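Glycosaminoglycan xylosylkinase (Hydra vulgaris, PDB 5XOM) probably transfers phosphate to a xylose of the proteoglycan linker, as a member of the Fam20 family of secretory-pathway kinases. Local coordinates at residues R259-D262 with L263-T266; F139-D142 with R143-F147; P166-K170 with K171-T175; D350-Y353 with P354-T357. All coordinates share one frame; numbering follows the deposited sequence.

How the interactions relate
From the N terminus, interaction 2 comes first, winding up the end of helix 132-144, followed by interaction 3 at the short helix 170-173, interaction 1 in the opening turns of helix 259-273 and interaction 4 in the link between helices 339-347 and 358-382. All four are in series: none nests in or crosses another, and each closes only a turn of continuous chain. Interactions 1 and 2 touch, with Asp265 CG 3.8 Å from Phe147 CE1, joining the chain just past helix 132-144 to helix 259-273. Interaction 4 packs against an earlier part of helix 132-144, its nearest atoms about 5 Å from interaction 2. Interaction 3 stands apart beside edge strand 82-86, its centre about 40 Å from that of interaction 1.

Interaction 1. Residues R259-D262 with L263-T266; sequences RLLD and LIDT
Ile264 packs back on the preceding turn through its CD1, which lies 4.2 Å from Leu260 CG, the two side chains running obliquely past each other. With CG1 anti to the carbonyl carbon (chi1 -61°), the longer branch is laid along the turn, and Ile264 CG1 comes within 3.2 Å of Leu260 O. Leu261 CD2 reaches the same methyl, also at 4.2 Å, and helix 313-318 closes over this apolar face through Leu315 and Cys318. Consecutive i to i+4 backbone bonds identify the stretch as the opening turns of alpha-helix 259-273, in the Fam20 kinase region; that from Asp265 N to Leu261 O is 2.9 Å and nearly straight at 174°. The acidic face is built differently: polar and hydrated, though still buried. Here a water donates to both Leu261 O (3.1 Å) and Asp265 OD1 (2.6 Å), giving the Leu261 carbonyl a second donor. Asp262 OD1 and Asp265 OD2 stand 4.5 Å apart, a like-charge pair probably eased by Arg322, which forms salt bridges with both. Arg60 also binds Asp262, while Arg149 and Thr325 hold Asp265.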
ATOM      1  N   ARG A 259      22.760  13.897   5.090  1.00 33.49           N
ATOM      2  CA  ARG A 259      23.641  13.389   4.040  1.00 38.58           C
ATOM      3  C   ARG A 259      24.604  12.337   4.570  1.00 39.88           C
ATOM      4  O   ARG A 259      24.795  11.291   3.942  1.00 38.74           O
ATOM      5  CB  ARG A 259      24.438  14.513   3.391  1.00 31.71           C
ATOM      6  CG  ARG A 259      25.292  14.002   2.249  1.00 40.42           C
ATOM      7  CD  ARG A 259      24.438  13.420   1.115  1.00 44.94           C
ATOM      8  NE  ARG A 259      23.326  14.288   0.753  1.00 42.87           N
ATOM      9  CZ  ARG A 259      23.433  15.287  -0.112  1.00 45.82           C
ATOM     10  NH1 ARG A 259      24.597  15.551  -0.707  1.00 39.56           N
ATOM     11  NH2 ARG A 259      22.366  16.035  -0.390  1.00 44.26           N
ATOM     12  N   LEU A 260      25.243  12.600   5.713  1.00 37.23           N
ATOM     13  CA  LEU A 260      26.281  11.679   6.172  1.00 35.83           C
ATOM     14  C   LEU A 260      25.679  10.376   6.685  1.00 41.84           C
ATOM     15  O   LEU A 260      26.222   9.296   6.431  1.00 41.12           O
ATOM     16  CB  LEU A 260      27.147  12.344   7.248  1.00 35.73           C
ATOM     17  CG  LEU A 260      28.154  11.419   7.935  1.00 39.36           C
ATOM     18  CD1 LEU A 260      29.285  11.088   6.980  1.00 38.60           C
ATOM     19  CD2 LEU A 260      28.719  12.090   9.184  1.00 41.42           C
ATOM     20  N   LEU A 261      24.535  10.448   7.368  1.00 36.49           N
ATOM     21  CA  LEU A 261      23.871   9.214   7.772  1.00 38.31           C
ATOM     22  C   LEU A 261      23.358   8.436   6.564  1.00 36.14           C
ATOM     23  O   LEU A 261      23.309   7.200   6.597  1.00 34.84           O
ATOM     24  CB  LEU A 261      22.734   9.514   8.746  1.00 38.22           C
ATOM     25  CG  LEU A 261      23.162   9.983  10.135  1.00 46.58           C
ATOM     26  CD1 LEU A 261      21.938  10.245  11.003  1.00 40.92           C
ATOM     27  CD2 LEU A 261      24.081   8.951  10.776  1.00 47.64           C
ATOM     28  N   ASP A 262      22.968   9.133   5.493  1.00 33.16           N
ATOM     29  CA  ASP A 262      22.619   8.439   4.256  1.00 33.20           C
ATOM     30  C   ASP A 262      23.810   7.658   3.718  1.00 31.77           C
ATOM     31  O   ASP A 262      23.674   6.493   3.324  1.00 30.11           O
ATOM     32  CB  ASP A 262      22.103   9.425   3.207  1.00 34.19           C
ATOM     33  CG  ASP A 262      20.640   9.801   3.414  1.00 38.29           C
ATOM     34  OD1 ASP A 262      20.035   9.368   4.422  1.00 39.37           O
ATOM     35  OD2 ASP A 262      20.094  10.532   2.564  1.00 37.91           O
ATOM     36  N   LEU A 263      24.992   8.283   3.685  1.00 29.73           N
ATOM     37  CA  LEU A 263      26.161   7.576   3.167  1.00 35.03           C
ATOM     38  C   LEU A 263      26.552   6.402   4.053  1.00 34.34           C
ATOM     39  O   LEU A 263      27.087   5.404   3.555  1.00 31.88           O
ATOM     40  CB  LEU A 263      27.351   8.526   3.015  1.00 35.73           C
ATOM     41  CG  LEU A 263      27.217   9.684   2.025  1.00 36.25           C
ATOM     42  CD1 LEU A 263      28.488  10.521   2.010  1.00 33.99           C
ATOM     43  CD2 LEU A 263      26.887   9.179   0.625  1.00 34.87           C
ATOM     44  N   ILE A 264      26.270   6.485   5.354  1.00 32.40           N
ATOM     45  CA  ILE A 264      26.544   5.355   6.235  1.00 30.21           C
ATOM     46  C   ILE A 264      25.541   4.230   5.986  1.00 39.10           C
ATOM     47  O   ILE A 264      25.919   3.052   5.922  1.00 35.29           O
ATOM     48  CB  ILE A 264      26.562   5.822   7.701  1.00 29.83           C
ATOM     49  CG1 ILE A 264      27.675   6.863   7.899  1.00 32.44           C
ATOM     50  CG2 ILE A 264      26.767   4.642   8.630  1.00 35.74           C
ATOM     51  CD1 ILE A 264      27.753   7.476   9.293  1.00 36.86           C
ATOM     52  N   ASP A 265      24.251   4.568   5.839  1.00 27.23           N
ATOM     53  CA  ASP A 265      23.259   3.591   5.385  1.00 29.03           C
ATOM     54  C   ASP A 265      23.721   2.898   4.110  1.00 35.38           C
ATOM     55  O   ASP A 265      23.709   1.665   4.010  1.00 30.25           O
ATOM     56  CB  ASP A 265      21.908   4.268   5.117  1.00 35.31           C
ATOM     57  CG  ASP A 265      21.107   4.546   6.381  1.00 41.99           C
ATOM     58  OD1 ASP A 265      21.459   4.024   7.458  1.00 35.79           O
ATOM     59  OD2 ASP A 265      20.095   5.277   6.274  1.00 40.78           O
ATOM     60  N   THR A 266      24.104   3.694   3.108  1.00 29.53           N
ATOM     61  CA  THR A 266      24.446   3.146   1.803  1.00 27.35           C
ATOM     62  C   THR A 266      25.748   2.352   1.845  1.00 27.11           C
ATOM     63  O   THR A 266      25.928   1.423   1.048  1.00 28.69           O
ATOM     64  CB  THR A 266      24.503   4.278   0.774  1.00 31.82           C
ATOM     65  OG1 THR A 266      23.199   4.860   0.645  1.00 31.83           O
ATOM     66  CG2 THR A 266      24.951   3.771  -0.598  1.00 27.98           C
TER
HETATM   67  O   HOH W   1      22.915   5.434   9.064  1.00 33.26           O

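Interaction 2. Residues F139-D142 with R143-F147; sequences FHLD and RLLGF
Leu141 and Leu145, one turn apart, pack together at this helix end: Leu145 CD1 sits 3.6 Å from Leu141 CG, and the two side chains pass at a slant. On another side of the helix Phe139 and Arg143 run side by side in the same direction, with Arg143 CD 3.6 Å from Phe139 CZ. The arginine chain bends at its third torsion (chi3 68°). Its guanidinium plane stands 29° from that of the ring. A water then links the arginine to its other neighbour, accepting from Arg143 NH1 at 2.8 Å and lying 2.8 Å from His140 ND1; it sits in the plane of both groups, at their edges. Asp142 brings OD2 to 3.4 Å from Phe147 CB.

Partners from outside the helix end position these side chains. Arg143 NH2 donates to Val64 O, and helix 67-79 flanks Phe139 through Ile70 and Leu74. Asp142 OD2 accepts from Arg149 N and from His294 ND1, so the carboxylate is held from the chain just beyond the helix as well as from a distant loop.

The backbone itself leaves the helix at Gly146, whose phi of 79° is positive. Its N bonds to Arg143 O at 3.0 Å, and Phe147 N reaches back five residues to Asp142 O, also at 3.0 Å. Positive phi with this pair of returning bonds is the signature of a Schellman motif, here the C-terminal stop of helix 132-144.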
ATOM      1  N   PHE A 139      17.866  -4.466  -5.748  1.00 24.28           N
ATOM      2  CA  PHE A 139      16.593  -3.775  -5.601  1.00 22.86           C
ATOM      3  C   PHE A 139      15.709  -4.453  -4.556  1.00 19.45           C
ATOM      4  O   PHE A 139      15.151  -3.782  -3.681  1.00 24.75           O
ATOM      5  CB  PHE A 139      15.882  -3.688  -6.952  1.00 21.45           C
ATOM      6  CG  PHE A 139      14.399  -3.536  -6.841  1.00 23.69           C
ATOM      7  CD1 PHE A 139      13.836  -2.375  -6.329  1.00 23.33           C
ATOM      8  CD2 PHE A 139      13.560  -4.555  -7.259  1.00 20.20           C
ATOM      9  CE1 PHE A 139      12.464  -2.242  -6.224  1.00 26.36           C
ATOM     10  CE2 PHE A 139      12.188  -4.431  -7.162  1.00 24.51           C
ATOM     11  CZ  PHE A 139      11.638  -3.275  -6.643  1.00 26.86           C
ATOM     12  N   HIS A 140      15.606  -5.781  -4.592  1.00 18.05           N
ATOM     13  CA  HIS A 140      14.768  -6.445  -3.597  1.00 22.34           C
ATOM     14  C   HIS A 140      15.380  -6.379  -2.208  1.00 20.08           C
ATOM     15  O   HIS A 140      14.648  -6.312  -1.215  1.00 23.80           O
ATOM     16  CB  HIS A 140      14.499  -7.889  -4.000  1.00 18.24           C
ATOM     17  CG  HIS A 140      13.573  -8.000  -5.161  1.00 25.22           C
ATOM     18  ND1 HIS A 140      12.221  -7.755  -5.052  1.00 17.66           N
ATOM     19  CD2 HIS A 140      13.800  -8.297  -6.462  1.00 21.46           C
ATOM     20  CE1 HIS A 140      11.654  -7.903  -6.236  1.00 17.57           C
ATOM     21  NE2 HIS A 140      12.590  -8.233  -7.108  1.00 19.44           N
ATOM     22  N   LEU A 141      16.708  -6.390  -2.104  1.00 19.59           N
ATOM     23  CA  LEU A 141      17.297  -6.261  -0.783  1.00 18.92           C
ATOM     24  C   LEU A 141      17.083  -4.856  -0.232  1.00 21.59           C
ATOM     25  O   LEU A 141      16.945  -4.678   0.981  1.00 19.76           O
ATOM     26  CB  LEU A 141      18.785  -6.610  -0.818  1.00 19.48           C
ATOM     27  CG  LEU A 141      19.512  -6.310   0.486  1.00 24.11           C
ATOM     28  CD1 LEU A 141      19.197  -7.429   1.468  1.00 26.96           C
ATOM     29  CD2 LEU A 141      21.019  -6.177   0.296  1.00 29.08           C
ATOM     30  N   ASP A 142      17.018  -3.861  -1.116  1.00 22.08           N
ATOM     31  CA  ASP A 142      16.762  -2.488  -0.689  1.00 25.21           C
ATOM     32  C   ASP A 142      15.381  -2.359  -0.053  1.00 27.45           C
ATOM     33  O   ASP A 142      15.221  -1.671   0.961  1.00 28.32           O
ATOM     34  CB  ASP A 142      16.894  -1.557  -1.894  1.00 24.06           C
ATOM     35  CG  ASP A 142      16.320  -0.175  -1.645  1.00 29.01           C
ATOM     36  OD1 ASP A 142      15.112   0.028  -1.887  1.00 28.45           O
ATOM     37  OD2 ASP A 142      17.078   0.722  -1.228  1.00 29.14           O
ATOM     38  N   ARG A 143      14.384  -3.066  -0.598  1.00 22.57           N
ATOM     39  CA  ARG A 143      13.062  -3.093   0.025  1.00 26.02           C
ATOM     40  C   ARG A 143      13.065  -3.948   1.288  1.00 26.23           C
ATOM     41  O   ARG A 143      12.476  -3.562   2.305  1.00 29.16           O
ATOM     42  CB  ARG A 143      12.029  -3.608  -0.973  1.00 21.51           C
ATOM     43  CG  ARG A 143      12.016  -2.823  -2.263  1.00 22.10           C
ATOM     44  CD  ARG A 143      10.854  -3.212  -3.146  1.00 19.39           C
ATOM     45  NE  ARG A 143       9.584  -2.791  -2.559  1.00 28.56           N
ATOM     46  CZ  ARG A 143       8.628  -3.631  -2.181  1.00 36.87           C
ATOM     47  NH1 ARG A 143       8.789  -4.940  -2.340  1.00 42.23           N
ATOM     48  NH2 ARG A 143       7.504  -3.168  -1.655  1.00 36.64           N
ATOM     49  N   LEU A 144      13.733  -5.108   1.244  1.00 23.66           N
ATOM     50  CA  LEU A 144      13.759  -6.006   2.396  1.00 21.37           C
ATOM     51  C   LEU A 144      14.372  -5.330   3.621  1.00 29.72           C
ATOM     52  O   LEU A 144      13.891  -5.509   4.746  1.00 29.22           O
ATOM     53  CB  LEU A 144      14.525  -7.286   2.044  1.00 21.66           C
ATOM     54  CG  LEU A 144      14.759  -8.297   3.168  1.00 29.56           C
ATOM     55  CD1 LEU A 144      13.423  -8.769   3.720  1.00 25.89           C
ATOM     56  CD2 LEU A 144      15.596  -9.476   2.671  1.00 27.07           C
ATOM     57  N   LEU A 145      15.434  -4.551   3.427  1.00 29.83           N
ATOM     58  CA  LEU A 145      16.061  -3.866   4.548  1.00 29.33           C
ATOM     59  C   LEU A 145      15.361  -2.568   4.927  1.00 26.92           C
ATOM     60  O   LEU A 145      15.788  -1.916   5.887  1.00 26.26           O
ATOM     61  CB  LEU A 145      17.530  -3.569   4.245  1.00 27.95           C
ATOM     62  CG  LEU A 145      18.475  -4.740   3.993  1.00 35.45           C
ATOM     63  CD1 LEU A 145      19.810  -4.228   3.462  1.00 29.67           C
ATOM     64  CD2 LEU A 145      18.654  -5.567   5.266  1.00 30.76           C
ATOM     65  N   GLY A 146      14.305  -2.178   4.212  1.00 26.93           N
ATOM     66  CA  GLY A 146      13.561  -0.985   4.563  1.00 25.49           C
ATOM     67  C   GLY A 146      14.188   0.319   4.135  1.00 33.68           C
ATOM     68  O   GLY A 146      13.791   1.374   4.638  1.00 34.08           O
ATOM     69  N   PHE A 147      15.171   0.287   3.231  1.00 32.52           N
ATOM     70  CA  PHE A 147      15.752   1.530   2.733  1.00 30.19           C
ATOM     71  C   PHE A 147      14.817   2.216   1.737  1.00 28.37           C
ATOM     72  O   PHE A 147      14.624   3.433   1.797  1.00 24.09           O
ATOM     73  CB  PHE A 147      17.119   1.263   2.094  1.00 25.53           C
ATOM     74  CG  PHE A 147      18.204   0.943   3.083  1.00 29.06           C
ATOM     75  CD1 PHE A 147      18.389   1.723   4.212  1.00 38.86           C
ATOM     76  CD2 PHE A 147      19.043  -0.140   2.884  1.00 32.76           C
ATOM     77  CE1 PHE A 147      19.391   1.433   5.125  1.00 32.98           C
ATOM     78  CE2 PHE A 147      20.050  -0.434   3.791  1.00 27.02           C
ATOM     79  CZ  PHE A 147      20.220   0.354   4.914  1.00 29.44           C
TER
HETATM   80  O   HOH W   2      10.737  -6.865  -2.827  1.00 27.53           O

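Interaction 3. Residues P166-K170 with K171-T175; sequences PVAAK and KLATT
This is a local, surface-lying contact in which Ala168 and the N-cap Ala169 lead into the single-turn helix 170-173, beside edge strand 82-86, and with Lys170 meet Leu172 to Thr174. Lys170 O takes two donors from one residue: Thr174 N at 3.1 Å and, from the opposite face of the carbonyl plane, Thr174 OG1 at 3.2 Å. The chi1 of 65° places that hydroxyl between the threonine's own N and carbonyl carbon, and at the same time brings CG2 against the lysine chain, which passes it at a slant, 3.8 Å from Lys170 CG. The carbonyl of Ala169 starts the helix with another forked acceptance. Ala173 N approaches Ala169 O at 2.9 Å in a nearly straight bond (173°), whereas Leu172 N comes from above the carbonyl plane at 3.0 Å with a much more bent geometry (131°). On the apolar side, Ala168 CB touches Leu172 CD2 at 4.1 Å, and Leu172 continues onto Ala85 and Phe186. The backbones of Val167 and Ala169 bond to Ala85, so the approach to the helix runs along the sheet edge. Thr175 OG1 donates to Leu172 O, on a lone pair in the carbonyl plane.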
ATOM      1  N   PRO A 166      13.657  -3.865 -34.857  1.00 31.59           N
ATOM      2  CA  PRO A 166      12.746  -3.034 -35.662  1.00 38.53           C
ATOM      3  C   PRO A 166      12.477  -1.648 -35.091  1.00 36.81           C
ATOM      4  O   PRO A 166      11.801  -0.855 -35.757  1.00 43.40           O
ATOM      5  CB  PRO A 166      11.450  -3.865 -35.722  1.00 43.17           C
ATOM      6  CG  PRO A 166      11.590  -4.935 -34.719  1.00 44.67           C
ATOM      7  CD  PRO A 166      13.022  -5.115 -34.395  1.00 34.54           C
ATOM      8  N   VAL A 167      12.989  -1.303 -33.907  1.00 35.05           N
ATOM      9  CA  VAL A 167      12.760   0.023 -33.341  1.00 27.89           C
ATOM     10  C   VAL A 167      14.071   0.618 -32.854  1.00 31.71           C
ATOM     11  O   VAL A 167      14.076   1.632 -32.149  1.00 39.46           O
ATOM     12  CB  VAL A 167      11.736  -0.005 -32.187  1.00 32.41           C
ATOM     13  CG1 VAL A 167      10.376  -0.502 -32.665  1.00 31.28           C
ATOM     14  CG2 VAL A 167      12.256  -0.847 -31.023  1.00 25.23           C
ATOM     15  N   ALA A 168      15.190   0.010 -33.236  1.00 32.24           N
ATOM     16  CA  ALA A 168      16.482   0.446 -32.731  1.00 34.72           C
ATOM     17  C   ALA A 168      16.955   1.672 -33.494  1.00 39.11           C
ATOM     18  O   ALA A 168      16.921   1.698 -34.727  1.00 39.77           O
ATOM     19  CB  ALA A 168      17.517  -0.673 -32.860  1.00 28.03           C
ATOM     20  N   ALA A 169      17.424   2.677 -32.765  1.00 37.02           N
ATOM     21  CA  ALA A 169      18.072   3.797 -33.423  1.00 39.19           C
ATOM     22  C   ALA A 169      19.381   3.346 -34.059  1.00 41.49           C
ATOM     23  O   ALA A 169      19.997   2.364 -33.634  1.00 42.99           O
ATOM     24  CB  ALA A 169      18.336   4.931 -32.436  1.00 33.76           C
ATOM     25  N   LYS A 170      19.809   4.087 -35.088  1.00 47.40           N
ATOM     26  CA  LYS A 170      21.046   3.727 -35.767  1.00 41.37           C
ATOM     27  C   LYS A 170      22.227   3.603 -34.821  1.00 38.78           C
ATOM     28  O   LYS A 170      23.084   2.734 -35.011  1.00 40.18           O
ATOM     29  CB  LYS A 170      21.445   4.746 -36.821  1.00 52.78           C
ATOM     30  CG  LYS A 170      21.879   4.092 -38.072  1.00 70.99           C
ATOM     31  CD  LYS A 170      22.877   5.043 -38.642  1.00 77.13           C
ATOM     32  CE  LYS A 170      23.365   4.535 -39.961  1.00 75.60           C
ATOM     33  NZ  LYS A 170      24.344   5.520 -40.394  1.00 73.87           N
ATOM     34  N   LYS A 171      22.297   4.462 -33.807  1.00 42.58           N
ATOM     35  CA  LYS A 171      23.428   4.428 -32.893  1.00 46.17           C
ATOM     36  C   LYS A 171      23.593   3.049 -32.276  1.00 42.13           C
ATOM     37  O   LYS A 171      24.719   2.573 -32.090  1.00 38.51           O
ATOM     38  CB  LYS A 171      23.257   5.477 -31.797  1.00 54.59           C
ATOM     39  CG  LYS A 171      24.498   6.290 -31.492  1.00 58.68           C
ATOM     40  CD  LYS A 171      24.233   7.204 -30.307  1.00 62.82           C
ATOM     41  CE  LYS A 171      22.925   7.966 -30.459  1.00 67.31           C
ATOM     42  NZ  LYS A 171      22.673   8.845 -29.282  1.00 68.09           N
ATOM     43  N   LEU A 172      22.482   2.386 -31.971  1.00 36.87           N
ATOM     44  CA  LEU A 172      22.514   1.053 -31.394  1.00 38.73           C
ATOM     45  C   LEU A 172      22.572  -0.027 -32.469  1.00 32.85           C
ATOM     46  O   LEU A 172      23.372  -0.964 -32.362  1.00 30.07           O
ATOM     47  CB  LEU A 172      21.289   0.849 -30.495  1.00 34.32           C
ATOM     48  CG  LEU A 172      20.956  -0.576 -30.055  1.00 31.54           C
ATOM     49  CD1 LEU A 172      22.027  -1.109 -29.121  1.00 23.17           C
ATOM     50  CD2 LEU A 172      19.595  -0.626 -29.372  1.00 27.78           C
ATOM     51  N   ALA A 173      21.755   0.110 -33.518  1.00 31.23           N
ATOM     52  CA  ALA A 173      21.659  -0.925 -34.545  1.00 36.70           C
ATOM     53  C   ALA A 173      23.010  -1.225 -35.189  1.00 35.56           C
ATOM     54  O   ALA A 173      23.312  -2.385 -35.497  1.00 36.97           O
ATOM     55  CB  ALA A 173      20.640  -0.515 -35.608  1.00 33.24           C
ATOM     56  N   THR A 174      23.836  -0.200 -35.413  1.00 33.70           N
ATOM     57  CA  THR A 174      25.110  -0.432 -36.091  1.00 36.43           C
ATOM     58  C   THR A 174      26.126  -1.172 -35.234  1.00 38.97           C
ATOM     59  O   THR A 174      27.224  -1.450 -35.732  1.00 42.99           O
ATOM     60  CB  THR A 174      25.732   0.887 -36.559  1.00 43.78           C
ATOM     61  OG1 THR A 174      26.067   1.698 -35.421  1.00 46.74           O
ATOM     62  CG2 THR A 174      24.767   1.646 -37.447  1.00 48.85           C
ATOM     63  N   THR A 175      25.815  -1.504 -33.980  1.00 36.94           N
ATOM     64  CA  THR A 175      26.727  -2.291 -33.156  1.00 36.95           C
ATOM     65  C   THR A 175      26.227  -3.716 -32.963  1.00 32.84           C
ATOM     66  O   THR A 175      26.773  -4.451 -32.133  1.00 30.46           O
ATOM     67  CB  THR A 175      26.962  -1.622 -31.793  1.00 32.76           C
ATOM     68  OG1 THR A 175      25.773  -1.694 -30.999  1.00 28.89           O
ATOM     69  CG2 THR A 175      27.349  -0.166 -31.969  1.00 31.41           C
TER

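Interaction 4. Residues D350-Y353 with P354-T357; sequences DPIY and PILT
Tyr353 carries CG anti to its own N (chi1 180°), and the peptide bond that follows is cis; together these fold Pro354 back over the aromatic ring. The result is a CH-pi contact: Pro354 CA lies 3.5 Å from the centroid of the Tyr353 ring, over one face and 21° off its normal. The same stretch begins with a type I beta turn from Asp350 to Tyr353, closed by Tyr353 N bonding to Asp350 O at 3.2 Å, and overlaid by an Asx turn in which the aspartate side chain accepts from the backbone two residues on. Ile355 links the two elements by contact. Its CD1 lies 3.6 Å from Ile352 CG1, the two side chains crossing at about a right angle, and 3.7 Å from Tyr353 N, so one methyl touches the isoleucine side chain and the backbone of the turn's last residue; Asp350 OD2 is 3.8 Å from the same Ile355 CD1.

Outside partners set the link between helices 339-347 and 358-382 in place: Tyr353 OH bonds to Asp344, Asp350 OD1 accepts from Gly155 N, and Ile352 rests on Ile136 of helix 132-144. Pro351, at the corner of the turn, packs on Phe45 of the second subunit. In the Asx turn itself, Ile352 N reaches Asp350 OD2 at 2.9 Å almost in line (176°), meeting the oxygen on its anti side and somewhat out of the carboxylate plane.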
ATOM      1  N   ASP A 350      10.833 -13.257  -9.706  1.00 22.26           N
ATOM      2  CA  ASP A 350      11.296 -12.556 -10.897  1.00 24.89           C
ATOM      3  C   ASP A 350      11.413 -13.531 -12.070  1.00 24.15           C
ATOM      4  O   ASP A 350      11.722 -14.707 -11.866  1.00 23.37           O
ATOM      5  CB  ASP A 350      12.638 -11.873 -10.614  1.00 20.38           C
ATOM      6  CG  ASP A 350      13.193 -11.136 -11.820  1.00 26.54           C
ATOM      7  OD1 ASP A 350      13.066  -9.891 -11.832  1.00 22.39           O
ATOM      8  OD2 ASP A 350      13.737 -11.772 -12.750  1.00 22.65           O
ATOM      9  N   PRO A 351      11.114 -13.082 -13.295  1.00 21.62           N
ATOM     10  CA  PRO A 351      11.072 -14.019 -14.432  1.00 24.25           C
ATOM     11  C   PRO A 351      12.385 -14.732 -14.738  1.00 24.63           C
ATOM     12  O   PRO A 351      12.343 -15.810 -15.337  1.00 24.13           O
ATOM     13  CB  PRO A 351      10.639 -13.124 -15.604  1.00 24.36           C
ATOM     14  CG  PRO A 351       9.813 -12.056 -14.965  1.00 25.03           C
ATOM     15  CD  PRO A 351      10.485 -11.788 -13.629  1.00 21.26           C
ATOM     16  N   ILE A 352      13.543 -14.202 -14.363  1.00 26.11           N
ATOM     17  CA  ILE A 352      14.784 -14.871 -14.742  1.00 22.18           C
ATOM     18  C   ILE A 352      15.421 -15.585 -13.550  1.00 21.43           C
ATOM     19  O   ILE A 352      16.584 -15.977 -13.611  1.00 25.49           O
ATOM     20  CB  ILE A 352      15.768 -13.904 -15.423  1.00 20.77           C
ATOM     21  CG1 ILE A 352      16.362 -12.916 -14.420  1.00 17.74           C
ATOM     22  CG2 ILE A 352      15.071 -13.159 -16.577  1.00 19.46           C
ATOM     23  CD1 ILE A 352      17.449 -12.034 -15.016  1.00 20.91           C
ATOM     24  N   TYR A 353      14.658 -15.784 -12.478  1.00 21.75           N
ATOM     25  CA  TYR A 353      15.090 -16.559 -11.306  1.00 24.87           C
ATOM     26  C   TYR A 353      15.561 -17.965 -11.686  1.00 27.23           C
ATOM     27  O   TYR A 353      14.968 -18.589 -12.574  1.00 22.91           O
ATOM     28  CB  TYR A 353      13.926 -16.639 -10.310  1.00 26.48           C
ATOM     29  CG  TYR A 353      14.213 -17.418  -9.051  1.00 23.74           C
ATOM     30  CD1 TYR A 353      14.781 -16.801  -7.948  1.00 22.72           C
ATOM     31  CD2 TYR A 353      13.893 -18.774  -8.959  1.00 25.34           C
ATOM     32  CE1 TYR A 353      15.038 -17.508  -6.783  1.00 27.87           C
ATOM     33  CE2 TYR A 353      14.151 -19.492  -7.802  1.00 24.99           C
ATOM     34  CZ  TYR A 353      14.722 -18.852  -6.719  1.00 28.77           C
ATOM     35  OH  TYR A 353      14.983 -19.555  -5.564  1.00 36.52           O
ATOM     36  N   PRO A 354      16.587 -18.510 -10.994  1.00 27.46           N
ATOM     37  CA  PRO A 354      17.399 -17.989  -9.869  1.00 30.28           C
ATOM     38  C   PRO A 354      18.205 -16.729 -10.180  1.00 28.94           C
ATOM     39  O   PRO A 354      18.795 -16.608 -11.257  1.00 27.05           O
ATOM     40  CB  PRO A 354      18.356 -19.150  -9.532  1.00 29.90           C
ATOM     41  CG  PRO A 354      17.943 -20.306 -10.346  1.00 29.27           C
ATOM     42  CD  PRO A 354      16.939 -19.890 -11.367  1.00 21.67           C
ATOM     43  N   ILE A 355      18.228 -15.808  -9.223  1.00 23.28           N
ATOM     44  CA  ILE A 355      18.932 -14.539  -9.373  1.00 18.53           C
ATOM     45  C   ILE A 355      20.339 -14.617  -8.792  1.00 24.94           C
ATOM     46  O   ILE A 355      21.292 -14.104  -9.388  1.00 22.91           O
ATOM     47  CB  ILE A 355      18.116 -13.414  -8.704  1.00 20.84           C
ATOM     48  CG1 ILE A 355      16.704 -13.336  -9.302  1.00 16.55           C
ATOM     49  CG2 ILE A 355      18.840 -12.082  -8.820  1.00 18.49           C
ATOM     50  CD1 ILE A 355      16.668 -13.167 -10.798  1.00 17.97           C
ATOM     51  N   LEU A 356      20.487 -15.257  -7.634  1.00 21.95           N
ATOM     52  CA  LEU A 356      21.770 -15.412  -6.970  1.00 19.73           C
ATOM     53  C   LEU A 356      22.023 -16.880  -6.670  1.00 22.27           C
ATOM     54  O   LEU A 356      21.090 -17.646  -6.405  1.00 20.81           O
ATOM     55  CB  LEU A 356      21.844 -14.624  -5.647  1.00 21.23           C
ATOM     56  CG  LEU A 356      21.707 -13.105  -5.665  1.00 23.68           C
ATOM     57  CD1 LEU A 356      21.554 -12.561  -4.238  1.00 18.64           C
ATOM     58  CD2 LEU A 356      22.907 -12.494  -6.354  1.00 19.94           C
ATOM     59  N   THR A 357      23.296 -17.267  -6.710  1.00 19.64           N
ATOM     60  CA  THR A 357      23.672 -18.585  -6.227  1.00 28.86           C
ATOM     61  C   THR A 357      23.549 -18.631  -4.711  1.00 26.42           C
ATOM     62  O   THR A 357      23.559 -17.603  -4.028  1.00 24.80           O
ATOM     63  CB  THR A 357      25.115 -18.923  -6.605  1.00 27.68           C
ATOM     64  OG1 THR A 357      25.993 -17.955  -6.016  1.00 24.81           O
ATOM     65  CG2 THR A 357      25.300 -18.914  -8.119  1.00 23.15           C
TER